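Local coordinates for protein syndapin (PDB 3I2W) that binds membrane phospholipids through its dimeric F-BAR domain and probably acts in endocytosis and the internalization of plasma membrane proteins, at residues L23-D26 / L27-L30; K50-G53 / E54-E57; A68-G71 / V72-E75; H83-I86 / K87-C91; Q250-E253 / E254-H257. All coordinates share one frame; numbering follows the deposited sequence.

Contact 1 of 5, residues L23-D26 / L27-L30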
loop_
_atom_site.group_PDB
_atom_site.type_symbol
_atom_site.label_atom_id
_atom_site.label_comp_id
_atom_site.label_asym_id
_atom_site.label_seq_id
_atom_site.Cartn_x
_atom_site.Cartn_y
_atom_site.Cartn_z
ATOM N N LEU B 23 4.042 -22.484 7.546
ATOM C CA LEU B 23 4.532 -21.573 6.518
ATOM C C LEU B 23 3.594 -21.468 5.311
ATOM O O LEU B 23 3.437 -20.420 4.754
ATOM C CB LEU B 23 5.950 -21.896 6.089
ATOM C CG LEU B 23 7.044 -21.895 7.167
ATOM C CD1 LEU B 23 8.273 -22.522 6.559
ATOM C CD2 LEU B 23 7.400 -20.537 7.749
ATOM N N CYS B 24 2.909 -22.510 4.908
ATOM C CA CYS B 24 1.846 -22.227 3.956
ATOM C C CYS B 24 0.838 -21.243 4.488
ATOM O O CYS B 24 0.533 -20.299 3.822
ATOM C CB CYS B 24 1.113 -23.479 3.498
ATOM S SG CYS B 24 2.201 -24.586 2.594
ATOM N N ASN B 25 0.288 -21.443 5.666
ATOM C CA ASN B 25 -0.583 -20.424 6.209
ATOM C C ASN B 25 0.006 -19.003 6.258
ATOM O O ASN B 25 -0.653 -18.048 5.926
ATOM C CB ASN B 25 -1.018 -20.801 7.596
ATOM C CG ASN B 25 -2.040 -21.873 7.590
ATOM O OD1 ASN B 25 -2.757 -22.076 6.620
ATOM N ND2 ASN B 25 -2.108 -22.597 8.679
ATOM N N ASP B 26 1.254 -18.888 6.666
ATOM C CA ASP B 26 1.880 -17.593 6.845
ATOM C C ASP B 26 1.988 -16.892 5.509
ATOM O O ASP B 26 1.679 -15.697 5.404
ATOM C CB ASP B 26 3.295 -17.734 7.436
ATOM C CG ASP B 26 3.318 -18.052 8.949
ATOM O OD1 ASP B 26 2.280 -18.123 9.632
ATOM O OD2 ASP B 26 4.432 -18.297 9.474
ATOM N N LEU B 27 2.448 -17.616 4.494
ATOM C CA LEU B 27 2.623 -17.014 3.199
ATOM C C LEU B 27 1.269 -16.562 2.613
ATOM O O LEU B 27 1.157 -15.483 2.002
ATOM C CB LEU B 27 3.289 -18.006 2.310
ATOM C CG LEU B 27 3.756 -17.531 0.956
ATOM C CD1 LEU B 27 4.748 -16.385 0.964
ATOM C CD2 LEU B 27 4.402 -18.759 0.372
ATOM N N GLN B 28 0.223 -17.363 2.835
ATOM C CA GLN B 28 -1.072 -16.986 2.308
ATOM C C GLN B 28 -1.455 -15.739 3.018
ATOM O O GLN B 28 -1.856 -14.776 2.394
ATOM C CB GLN B 28 -2.127 -18.073 2.476
ATOM C CG GLN B 28 -2.086 -19.179 1.465
ATOM C CD GLN B 28 -2.935 -20.393 1.917
ATOM O OE1 GLN B 28 -4.148 -20.519 1.599
ATOM N NE2 GLN B 28 -2.303 -21.284 2.688
ATOM N N GLN B 29 -1.281 -15.726 4.326
ATOM C CA GLN B 29 -1.651 -14.577 5.102
ATOM C C GLN B 29 -0.870 -13.336 4.726
ATOM O O GLN B 29 -1.417 -12.267 4.667
ATOM C CB GLN B 29 -1.500 -14.850 6.561
ATOM C CG GLN B 29 -1.778 -13.638 7.364
ATOM C CD GLN B 29 -1.657 -13.899 8.850
ATOM O OE1 GLN B 29 -1.889 -15.041 9.322
ATOM N NE2 GLN B 29 -1.318 -12.842 9.610
ATOM N N LEU B 30 0.405 -13.465 4.447
ATOM C CA LEU B 30 1.212 -12.321 4.097
ATOM C C LEU B 30 0.708 -11.787 2.763
ATOM O O LEU B 30 0.530 -10.586 2.607
ATOM C CB LEU B 30 2.694 -12.729 4.054
ATOM C CG LEU B 30 3.818 -11.815 3.570
ATOM C CD1 LEU B 30 5.224 -12.227 4.002
ATOM C CD2 LEU B 30 3.830 -11.715 2.070
HETATM O O HOH W 1 -0.451 -17.270 9.342
#
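L23 to L30 form two unbroken turns of helix, in which the amides of L27, Q28, Q29 and L30 donate to the carbonyls of L23, C24, N25 and D26, the Q29 N to N25 O bond measuring 2.9 Å. The carbonyl of C24 has a second donor. Q28 N reaches C24 O at 3.1 Å, and the Q28 side chain starts with CG beside its own backbone N (chi1 -80°), from where the extended chain carries NE2 past C24 O for a weak bond of 3.2 Å. N25 OD1 lies 4.0 Å from Q28 NE2, and the two amide planes differ by 36°; both are hydrogen-bonded to the amide of Q102 on helix 63-105. This turn of helix 11-58 belongs to the F-BAR helical bundle: L23 and L27 lie against F229 of helix 169-240, while L27 and D26 also meet W69 of the second subunit. A water bridges two polar ends, donating to D26 OD1 at 2.9 Å and to Q29 OE1 at 2.7 Å, the latter reached by an extended Q29 chain, and W52 of the second subunit packs against Q29.

Contact 2 of 5, residues K50-G53 / E54-E57. With NA (sodium ion), chain G.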
loop_
_atom_site.group_PDB
_atom_site.type_symbol
_atom_site.label_atom_id
_atom_site.label_comp_id
_atom_site.label_asym_id
_atom_site.label_seq_id
_atom_site.Cartn_x
_atom_site.Cartn_y
_atom_site.Cartn_z
ATOM N N LYS B 50 -14.157 10.347 -6.948
ATOM C CA LYS B 50 -15.596 10.543 -7.017
ATOM C C LYS B 50 -15.918 11.937 -6.415
ATOM O O LYS B 50 -16.724 12.735 -6.955
ATOM C CB LYS B 50 -16.319 9.406 -6.302
ATOM C CG LYS B 50 -17.850 9.390 -6.435
ATOM C CD LYS B 50 -18.440 7.941 -6.209
ATOM C CE LYS B 50 -18.313 7.030 -7.513
ATOM N NZ LYS B 50 -17.645 5.666 -7.354
ATOM N N LYS B 51 -15.232 12.216 -5.314
ATOM C CA LYS B 51 -15.420 13.420 -4.562
ATOM C C LYS B 51 -15.050 14.648 -5.399
ATOM O O LYS B 51 -15.864 15.486 -5.627
ATOM C CB LYS B 51 -14.597 13.328 -3.317
ATOM C CG LYS B 51 -14.424 14.607 -2.676
ATOM C CD LYS B 51 -13.802 14.484 -1.340
ATOM C CE LYS B 51 -13.294 15.803 -0.898
ATOM N NZ LYS B 51 -12.659 15.738 0.428
ATOM N N TRP B 52 -13.838 14.721 -5.928
ATOM C CA TRP B 52 -13.439 15.869 -6.663
ATOM C C TRP B 52 -14.081 15.945 -7.994
ATOM O O TRP B 52 -14.139 17.002 -8.589
ATOM C CB TRP B 52 -11.945 15.851 -6.817
ATOM C CG TRP B 52 -11.407 16.268 -5.592
ATOM C CD1 TRP B 52 -10.995 15.487 -4.589
ATOM C CD2 TRP B 52 -11.324 17.601 -5.140
ATOM N NE1 TRP B 52 -10.605 16.246 -3.540
ATOM C CE2 TRP B 52 -10.816 17.558 -3.844
ATOM C CE3 TRP B 52 -11.655 18.840 -5.705
ATOM C CZ2 TRP B 52 -10.596 18.693 -3.095
ATOM C CZ3 TRP B 52 -11.437 19.965 -4.968
ATOM C CH2 TRP B 52 -10.914 19.895 -3.667
ATOM N N GLY B 53 -14.553 14.822 -8.487
ATOM C CA GLY B 53 -15.162 14.806 -9.812
ATOM C C GLY B 53 -16.347 15.717 -9.724
ATOM O O GLY B 53 -16.526 16.620 -10.538
ATOM N N GLU B 54 -17.107 15.507 -8.676
ATOM C CA GLU B 54 -18.233 16.333 -8.387
ATOM C C GLU B 54 -17.920 17.788 -7.929
ATOM O O GLU B 54 -18.592 18.703 -8.404
ATOM C CB GLU B 54 -19.085 15.637 -7.367
ATOM C CG GLU B 54 -20.284 16.370 -7.014
ATOM C CD GLU B 54 -20.947 15.649 -5.903
ATOM O OE1 GLU B 54 -20.583 14.436 -5.708
ATOM O OE2 GLU B 54 -21.808 16.291 -5.226
ATOM N N LEU B 55 -16.937 18.006 -7.045
ATOM C CA LEU B 55 -16.576 19.370 -6.682
ATOM C C LEU B 55 -16.135 20.216 -7.881
ATOM O O LEU B 55 -16.494 21.369 -7.962
ATOM C CB LEU B 55 -15.498 19.425 -5.607
ATOM C CG LEU B 55 -15.850 18.889 -4.219
ATOM C CD1 LEU B 55 -14.610 19.030 -3.342
ATOM C CD2 LEU B 55 -17.081 19.562 -3.609
ATOM N N ILE B 56 -15.392 19.641 -8.818
ATOM C CA ILE B 56 -15.054 20.349 -10.035
ATOM C C ILE B 56 -16.263 20.711 -10.907
ATOM O O ILE B 56 -16.381 21.830 -11.469
ATOM C CB ILE B 56 -14.116 19.556 -10.849
ATOM C CG1 ILE B 56 -12.823 19.347 -10.036
ATOM C CG2 ILE B 56 -13.877 20.305 -12.149
ATOM C CD1 ILE B 56 -11.746 18.532 -10.689
ATOM N N GLU B 57 -17.172 19.751 -10.984
ATOM C CA GLU B 57 -18.336 19.846 -11.815
ATOM C C GLU B 57 -19.135 21.032 -11.366
ATOM O O GLU B 57 -19.395 21.962 -12.132
ATOM C CB GLU B 57 -19.140 18.590 -11.614
ATOM C CG GLU B 57 -20.356 18.494 -12.516
ATOM C CD GLU B 57 -19.973 18.570 -13.977
ATOM O OE1 GLU B 57 -18.912 17.978 -14.346
ATOM O OE2 GLU B 57 -20.730 19.231 -14.740
HETATM NA NA NA G . -17.421 23.431 -13.479
HETATM O O HOH W 2 -19.793 24.335 -13.749
#
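L55 puts its CD1 methyl over one face of the W52 indole. CD1 is 3.6 Å from the centroid of the six-membered ring and only 10° off the ring normal, which makes this a CH-pi contact, and the closest ring atom, W52 CZ3, is 3.7 Å from L55 CD1. Both side chains leave the helix with CG beside the backbone N (chi1 -77° for W52, -66° for L55), and this shared torsion lets the residues three apart overlap. K51 runs out nearly straight alongside, its CE 4.3 Å from L55 CD1. At the other end of the stretch, the carbonyl oxygens of I56 and E57 each bind a sodium ion, I56 O at 2.8 Å and E57 O at 2.8 Å, and a water lies 2.5 Å from the metal (water O to sodium).

Beneath these groups the backbone is regular helix, with I56 N donating to W52 O at 2.9 Å. Further out, W52 NE1 and K51 NZ both engage E33 of the second subunit, by a hydrogen bond and a salt bridge, so the indole is tied across the dimer interface. G59 O, E61 O and E66 OE2 complete the sodium site, joining the end of helix 11-58 to the turn and helix that follow. Four main-chain carbonyls, one carboxylate oxygen and a water make an all-oxygen shell that suits a hard monovalent cation, and the sodium probably offsets the partial negative charge that gathers where the helix ends.

Contact 3 of 5, residues A68-G71 / V72-E75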
loop_
_atom_site.group_PDB
_atom_site.type_symbol
_atom_site.label_atom_id
_atom_site.label_comp_id
_atom_site.label_asym_id
_atom_site.label_seq_id
_atom_site.Cartn_x
_atom_site.Cartn_y
_atom_site.Cartn_z
ATOM N N ALA B 68 -9.013 19.557 -18.508
ATOM C CA ALA B 68 -7.684 19.248 -17.962
ATOM C C ALA B 68 -7.658 18.833 -16.493
ATOM O O ALA B 68 -6.984 17.851 -16.184
ATOM C CB ALA B 68 -6.693 20.344 -18.205
ATOM N N TRP B 69 -8.375 19.555 -15.609
ATOM C CA TRP B 69 -8.396 19.208 -14.198
ATOM C C TRP B 69 -8.892 17.789 -14.143
ATOM O O TRP B 69 -8.389 16.996 -13.363
ATOM C CB TRP B 69 -9.407 19.993 -13.368
ATOM C CG TRP B 69 -9.123 21.371 -12.848
ATOM C CD1 TRP B 69 -8.874 22.508 -13.584
ATOM C CD2 TRP B 69 -9.186 21.791 -11.490
ATOM N NE1 TRP B 69 -8.716 23.597 -12.747
ATOM C CE2 TRP B 69 -8.927 23.182 -11.459
ATOM C CE3 TRP B 69 -9.430 21.130 -10.285
ATOM C CZ2 TRP B 69 -8.915 23.907 -10.273
ATOM C CZ3 TRP B 69 -9.404 21.844 -9.120
ATOM C CH2 TRP B 69 -9.161 23.212 -9.112
ATOM N N LYS B 70 -9.891 17.455 -14.956
ATOM C CA LYS B 70 -10.511 16.120 -14.878
ATOM C C LYS B 70 -9.551 15.000 -15.272
ATOM O O LYS B 70 -9.603 13.902 -14.724
ATOM C CB LYS B 70 -11.726 16.012 -15.751
ATOM C CG LYS B 70 -12.780 16.971 -15.460
ATOM C CD LYS B 70 -13.738 16.447 -14.481
ATOM C CE LYS B 70 -15.155 16.900 -14.854
ATOM N NZ LYS B 70 -15.493 16.574 -16.281
ATOM N N GLY B 71 -8.687 15.269 -16.226
ATOM C CA GLY B 71 -7.575 14.373 -16.479
ATOM C C GLY B 71 -6.949 13.699 -15.261
ATOM O O GLY B 71 -6.605 12.520 -15.311
ATOM N N VAL B 72 -6.803 14.432 -14.175
ATOM C CA VAL B 72 -6.145 13.882 -13.025
ATOM C C VAL B 72 -7.025 12.775 -12.443
ATOM O O VAL B 72 -6.532 11.782 -12.009
ATOM C CB VAL B 72 -5.865 15.004 -12.003
ATOM C CG1 VAL B 72 -5.943 14.515 -10.636
ATOM C CG2 VAL B 72 -4.528 15.493 -12.183
ATOM N N LEU B 73 -8.338 12.964 -12.449
ATOM C CA LEU B 73 -9.280 12.004 -11.879
ATOM C C LEU B 73 -9.333 10.733 -12.728
ATOM O O LEU B 73 -9.460 9.626 -12.218
ATOM C CB LEU B 73 -10.682 12.625 -11.747
ATOM C CG LEU B 73 -10.866 14.054 -11.156
ATOM C CD1 LEU B 73 -12.315 14.328 -11.003
ATOM C CD2 LEU B 73 -10.224 14.338 -9.799
ATOM N N THR B 74 -9.251 10.894 -14.032
ATOM C CA THR B 74 -9.122 9.763 -14.911
ATOM C C THR B 74 -7.826 8.974 -14.622
ATOM O O THR B 74 -7.889 7.781 -14.530
ATOM C CB THR B 74 -9.247 10.235 -16.358
ATOM O OG1 THR B 74 -10.637 10.302 -16.659
ATOM C CG2 THR B 74 -8.591 9.299 -17.331
ATOM N N GLU B 75 -6.686 9.665 -14.458
ATOM C CA GLU B 75 -5.397 9.071 -14.052
ATOM C C GLU B 75 -5.534 8.148 -12.853
ATOM O O GLU B 75 -5.125 6.993 -12.885
ATOM C CB GLU B 75 -4.415 10.133 -13.639
ATOM C CG GLU B 75 -3.074 9.578 -13.409
ATOM C CD GLU B 75 -2.618 9.440 -11.930
ATOM O OE1 GLU B 75 -3.300 9.885 -10.965
ATOM O OE2 GLU B 75 -1.487 8.880 -11.779
#
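K70 O takes two amides: T74 N at 3.1 Å, with a nearly straight N-H...O angle of 164°, and L73 N at 2.8 Å, a weak bond because its angle is only 124°. One residue earlier the pattern shifts. V72 N bonds to W69 O at 3.1 Å, from above the carbonyl plane, whereas A68 O lies 4.0 Å from V72 N; this i to i+3 bond, with the weak one at L73 N, gives way to i+4 spacing from T74 N onward, E75 N following to G71 O at 3.0 Å. Among the side chains, K70 and L73 only brush past each other, K70 CD to L73 CD1 being 4.3 Å. L73 faces W52 and S49 of helix 11-58, while V72 meets F255 of helix 247-260 and L30 of the second subunit. E75 turns its chain sharply at chi2 (-106°), which directs the carboxylate away from its own helix: OE2 is hydrogen-bonded to Y252 OH, and OE1 forms a salt bridge with R34 of the second subunit. A largely buried helix that presents different faces to neighbouring helices and to the partner chain is typical of the dimeric F-BAR helical bundle.

Contact 4 of 5, residues H83-I86 / K87-C91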
loop_
_atom_site.group_PDB
_atom_site.type_symbol
_atom_site.label_atom_id
_atom_site.label_comp_id
_atom_site.label_asym_id
_atom_site.label_seq_id
_atom_site.Cartn_x
_atom_site.Cartn_y
_atom_site.Cartn_z
ATOM N N HIS B 83 -4.077 -1.293 -9.514
ATOM C CA HIS B 83 -3.860 -1.903 -8.226
ATOM C C HIS B 83 -4.905 -2.967 -7.878
ATOM O O HIS B 83 -4.561 -3.884 -7.169
ATOM C CB HIS B 83 -3.619 -0.887 -7.117
ATOM C CG HIS B 83 -2.269 -0.246 -7.171
ATOM N ND1 HIS B 83 -1.930 0.706 -8.111
ATOM C CD2 HIS B 83 -1.172 -0.416 -6.404
ATOM C CE1 HIS B 83 -0.674 1.069 -7.944
ATOM N NE2 HIS B 83 -0.199 0.406 -6.904
HETATM N N MSE B 84 -6.130 -2.899 -8.416
HETATM C CA MSE B 84 -7.150 -3.918 -8.180
HETATM C C MSE B 84 -6.773 -5.225 -8.802
HETATM O O MSE B 84 -7.125 -6.278 -8.306
HETATM C CB MSE B 84 -8.483 -3.521 -8.760
HETATM C CG MSE B 84 -9.341 -2.656 -7.832
HETATM SE SE MSE B 84 -9.595 -3.276 -5.953
HETATM C CE MSE B 84 -11.455 -3.936 -6.050
ATOM N N LYS B 85 -6.061 -5.146 -9.916
ATOM C CA LYS B 85 -5.669 -6.284 -10.678
ATOM C C LYS B 85 -4.515 -6.928 -9.956
ATOM O O LYS B 85 -4.349 -8.131 -10.034
ATOM C CB LYS B 85 -5.228 -5.839 -12.068
ATOM C CG LYS B 85 -5.810 -6.677 -13.188
ATOM C CD LYS B 85 -4.816 -6.894 -14.370
ATOM C CE LYS B 85 -3.886 -8.124 -14.122
ATOM N NZ LYS B 85 -2.960 -8.499 -15.244
ATOM N N ILE B 86 -3.695 -6.169 -9.254
ATOM C CA ILE B 86 -2.671 -6.784 -8.458
ATOM C C ILE B 86 -3.348 -7.472 -7.276
ATOM O O ILE B 86 -3.064 -8.609 -6.941
ATOM C CB ILE B 86 -1.682 -5.776 -7.947
ATOM C CG1 ILE B 86 -1.021 -5.067 -9.106
ATOM C CG2 ILE B 86 -0.603 -6.449 -7.160
ATOM C CD1 ILE B 86 -0.034 -4.071 -8.642
ATOM N N LYS B 87 -4.289 -6.807 -6.652
ATOM C CA LYS B 87 -5.074 -7.476 -5.618
ATOM C C LYS B 87 -5.673 -8.792 -6.127
ATOM O O LYS B 87 -5.719 -9.800 -5.425
ATOM C CB LYS B 87 -6.168 -6.535 -5.150
ATOM C CG LYS B 87 -7.008 -7.133 -4.105
ATOM C CD LYS B 87 -8.395 -7.389 -4.607
ATOM C CE LYS B 87 -9.056 -8.419 -3.725
ATOM N NZ LYS B 87 -10.477 -8.503 -4.170
ATOM N N ASP B 88 -6.140 -8.780 -7.364
ATOM C CA ASP B 88 -6.863 -9.902 -7.862
ATOM C C ASP B 88 -5.886 -10.951 -8.297
ATOM O O ASP B 88 -6.073 -12.158 -8.000
ATOM C CB ASP B 88 -7.820 -9.501 -8.982
ATOM C CG ASP B 88 -9.200 -8.998 -8.453
ATOM O OD1 ASP B 88 -9.525 -9.020 -7.233
ATOM O OD2 ASP B 88 -9.993 -8.538 -9.294
ATOM N N ASN B 89 -4.828 -10.523 -8.976
ATOM C CA ASN B 89 -3.765 -11.496 -9.223
ATOM C C ASN B 89 -3.180 -12.184 -8.013
ATOM O O ASN B 89 -2.943 -13.370 -8.089
ATOM C CB ASN B 89 -2.637 -10.940 -10.072
ATOM C CG ASN B 89 -3.061 -10.730 -11.476
ATOM O OD1 ASN B 89 -4.082 -11.279 -11.921
ATOM N ND2 ASN B 89 -2.342 -9.895 -12.178
ATOM N N LEU B 90 -2.935 -11.454 -6.912
ATOM C CA LEU B 90 -2.332 -12.048 -5.734
ATOM C C LEU B 90 -3.322 -13.040 -5.203
ATOM O O LEU B 90 -2.960 -14.142 -4.867
ATOM C CB LEU B 90 -2.017 -11.030 -4.663
ATOM C CG LEU B 90 -0.953 -9.982 -4.937
ATOM C CD1 LEU B 90 -0.943 -9.025 -3.801
ATOM C CD2 LEU B 90 0.422 -10.520 -5.147
ATOM N N CYS B 91 -4.591 -12.689 -5.153
ATOM C CA CYS B 91 -5.519 -13.651 -4.611
ATOM C C CYS B 91 -5.935 -14.792 -5.455
ATOM O O CYS B 91 -6.348 -15.770 -4.898
ATOM C CB CYS B 91 -6.768 -13.023 -4.038
ATOM S SG CYS B 91 -6.272 -11.887 -2.833
#
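I86 and L90 lie side by side one turn apart and point the same way, with I86 CG2 4.2 Å from L90 CG. I86 holds CG2 anti to its amide nitrogen and CG1 anti to its carbonyl carbon (chi1 -60°); L90 sets CG beside its N in the same manner (chi1 -66°). The backbone joins them directly, L90 N to I86 O at 2.8 Å.

A looser touch joins M84, a selenomethionine, to K87, with M84 SE 4.5 Å from K87 CD. K87 starts anti to its N but bends at chi2 (-112°), and this bend swings NZ round to its neighbour, giving a salt bridge from K87 NZ to D88 OD1 at 3.2 Å, whose hydrogen bond is weak. K39 of helix 11-58 brings a like charge close to K87 NZ, which the carboxylate of D88 probably tempers.

Within the F-BAR bundle, M84 packs on K39 and R46 of helix 11-58, I86 on L240 of helix 169-240, and L90 reaches both helices, through I31 and L240. H83 sends ND1 back to the carbonyl of I79; its ring stands edge to face with Y41 of its own chain and also meets Y41 of the second subunit, with planes at about 90°.

K85 bends at both chi2 and chi3 and crosses the N89 amide. K85 NZ and N89 ND2, 3.4 Å apart, are both donors and form no bond, while N89 N is bonded to K85 O at 2.7 Å.

Contact 5 of 5, residues Q250-E253 / E254-H257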
loop_
_atom_site.group_PDB
_atom_site.type_symbol
_atom_site.label_atom_id
_atom_site.label_comp_id
_atom_site.label_asym_id
_atom_site.label_seq_id
_atom_site.Cartn_x
_atom_site.Cartn_y
_atom_site.Cartn_z
ATOM N N GLN B 250 0.730 4.137 -21.174
ATOM C CA GLN B 250 -0.419 4.705 -21.827
ATOM C C GLN B 250 -1.262 5.671 -20.915
ATOM O O GLN B 250 -1.542 6.760 -21.327
ATOM C CB GLN B 250 -1.235 3.572 -22.368
ATOM C CG GLN B 250 -2.414 3.996 -23.231
ATOM C CD GLN B 250 -3.502 2.896 -23.309
ATOM O OE1 GLN B 250 -3.231 1.691 -23.080
ATOM N NE2 GLN B 250 -4.732 3.311 -23.626
ATOM N N ILE B 251 -1.657 5.274 -19.700
ATOM C CA ILE B 251 -2.194 6.168 -18.675
ATOM C C ILE B 251 -1.579 7.589 -18.630
ATOM O O ILE B 251 -2.315 8.559 -18.669
ATOM C CB ILE B 251 -2.017 5.543 -17.301
ATOM C CG1 ILE B 251 -3.082 4.536 -17.067
ATOM C CG2 ILE B 251 -2.170 6.556 -16.207
ATOM C CD1 ILE B 251 -2.584 3.193 -16.928
ATOM N N TYR B 252 -0.253 7.689 -18.554
ATOM C CA TYR B 252 0.436 8.964 -18.579
ATOM C C TYR B 252 0.409 9.635 -19.967
ATOM O O TYR B 252 0.104 10.787 -20.058
ATOM C CB TYR B 252 1.808 8.878 -17.887
ATOM C CG TYR B 252 1.518 8.529 -16.477
ATOM C CD1 TYR B 252 1.251 9.492 -15.524
ATOM C CD2 TYR B 252 1.349 7.219 -16.115
ATOM C CE1 TYR B 252 0.890 9.142 -14.243
ATOM C CE2 TYR B 252 0.986 6.874 -14.850
ATOM C CZ TYR B 252 0.738 7.822 -13.930
ATOM O OH TYR B 252 0.349 7.379 -12.678
ATOM N N GLU B 253 0.672 8.915 -21.036
ATOM C CA GLU B 253 0.548 9.472 -22.335
ATOM C C GLU B 253 -0.806 10.228 -22.475
ATOM O O GLU B 253 -0.873 11.379 -22.895
ATOM C CB GLU B 253 0.645 8.337 -23.367
ATOM C CG GLU B 253 0.467 8.859 -24.812
ATOM C CD GLU B 253 0.822 7.777 -25.884
ATOM O OE1 GLU B 253 0.969 6.541 -25.476
ATOM O OE2 GLU B 253 0.951 8.155 -27.135
ATOM N N GLU B 254 -1.874 9.556 -22.090
ATOM C CA GLU B 254 -3.208 10.004 -22.332
ATOM C C GLU B 254 -3.529 11.124 -21.388
ATOM O O GLU B 254 -4.132 12.128 -21.743
ATOM C CB GLU B 254 -4.153 8.862 -22.078
ATOM C CG GLU B 254 -5.446 9.306 -21.394
ATOM C CD GLU B 254 -6.418 8.152 -20.959
ATOM O OE1 GLU B 254 -6.158 7.348 -20.040
ATOM O OE2 GLU B 254 -7.514 8.100 -21.514
ATOM N N PHE B 255 -3.095 10.958 -20.146
ATOM C CA PHE B 255 -3.185 12.015 -19.153
ATOM C C PHE B 255 -2.583 13.313 -19.651
ATOM O O PHE B 255 -3.135 14.353 -19.410
ATOM C CB PHE B 255 -2.537 11.548 -17.874
ATOM C CG PHE B 255 -2.569 12.541 -16.763
ATOM C CD1 PHE B 255 -3.427 13.636 -16.787
ATOM C CD2 PHE B 255 -1.747 12.389 -15.668
ATOM C CE1 PHE B 255 -3.450 14.596 -15.743
ATOM C CE2 PHE B 255 -1.781 13.328 -14.636
ATOM C CZ PHE B 255 -2.631 14.434 -14.683
ATOM N N SER B 256 -1.478 13.302 -20.371
ATOM C CA SER B 256 -0.988 14.595 -20.841
ATOM C C SER B 256 -1.578 14.957 -22.175
ATOM O O SER B 256 -1.481 16.051 -22.592
ATOM C CB SER B 256 0.531 14.687 -20.871
ATOM O OG SER B 256 0.985 13.655 -21.631
ATOM N N HIS B 257 -2.240 14.042 -22.850
ATOM C CA HIS B 257 -2.923 14.481 -24.028
ATOM C C HIS B 257 -3.973 15.482 -23.555
ATOM O O HIS B 257 -4.097 16.577 -24.101
ATOM C CB HIS B 257 -3.544 13.328 -24.781
ATOM C CG HIS B 257 -4.204 13.745 -26.061
ATOM N ND1 HIS B 257 -3.509 14.358 -27.090
ATOM C CD2 HIS B 257 -5.500 13.676 -26.465
ATOM C CE1 HIS B 257 -4.348 14.637 -28.070
ATOM N NE2 HIS B 257 -5.560 14.230 -27.718
HETATM O O HOH W 3 -4.906 8.572 -18.125
#
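Y252 and F255 send their rings off the same side of helix 247-260 in different directions. Y252 keeps CG beside its backbone N (chi1 -62°), whereas F255 has CG fully anti to its N (chi1 -180°), and the two aromatic side chains consequently meet at a slant. Y252 CD1 comes to the edge of the F255 ring, near the plane of that ring, at 4.2 Å from F255 CD2. The preceding residue I251 lays its CG2 methyl over one face of Y252. Beyond the helix, F255 packs on V72 of helix 63-105, and its ring meets H237 of the second subunit at about 50°.

Away from the rings the S256 hydroxyl turns back along the helix. With OG set between the backbone N and carbonyl carbon (chi1 55°), it donates to E253 O at 3.2 Å from above the carbonyl plane. H257 N gives the same E253 O a bond of 3.0 Å, and S256 N adds a weak one. E254, its chain extended beyond CG, points its carboxylate to a water that donates to E254 OE1 at 2.6 Å and to I251 O at 2.6 Å, while I251 O also accepts F255 N at 2.9 Å. R78 forms only a long, weak ion pair with E254 OE1. Chemically, the short helix is two-sided: its aromatic flank packs on the bundle, with Y252 OH hydrogen-bonded to E75 of helix 63-105, while its polar flank uses side-chain and water donors to give main-chain carbonyls extra partners.

Along the chain the contacts run in series: contacts 1 and 2 on helix 11-58, contacts 3 and 4 on helix 63-105, and contact 5 on helix 247-260. Contacts 2, 3 and 5 lie at one end of the elongated chain. The centres of contacts 2 and 3 are 11 Å apart and those of contacts 3 and 5 are 10 Å apart, and each pair touches, so contact 3 sits between the other two. Contact 1 lies near the middle, about 40 Å from contact 2, and contact 4 is 17 Å from contact 1 (centres in both cases). All lie in the F-BAR range; contacts 1, 2, 3 and 5 touch the second subunit, and contact 4 approaches it through H83 alone among its residues, which fits a bundle built for dimerisation.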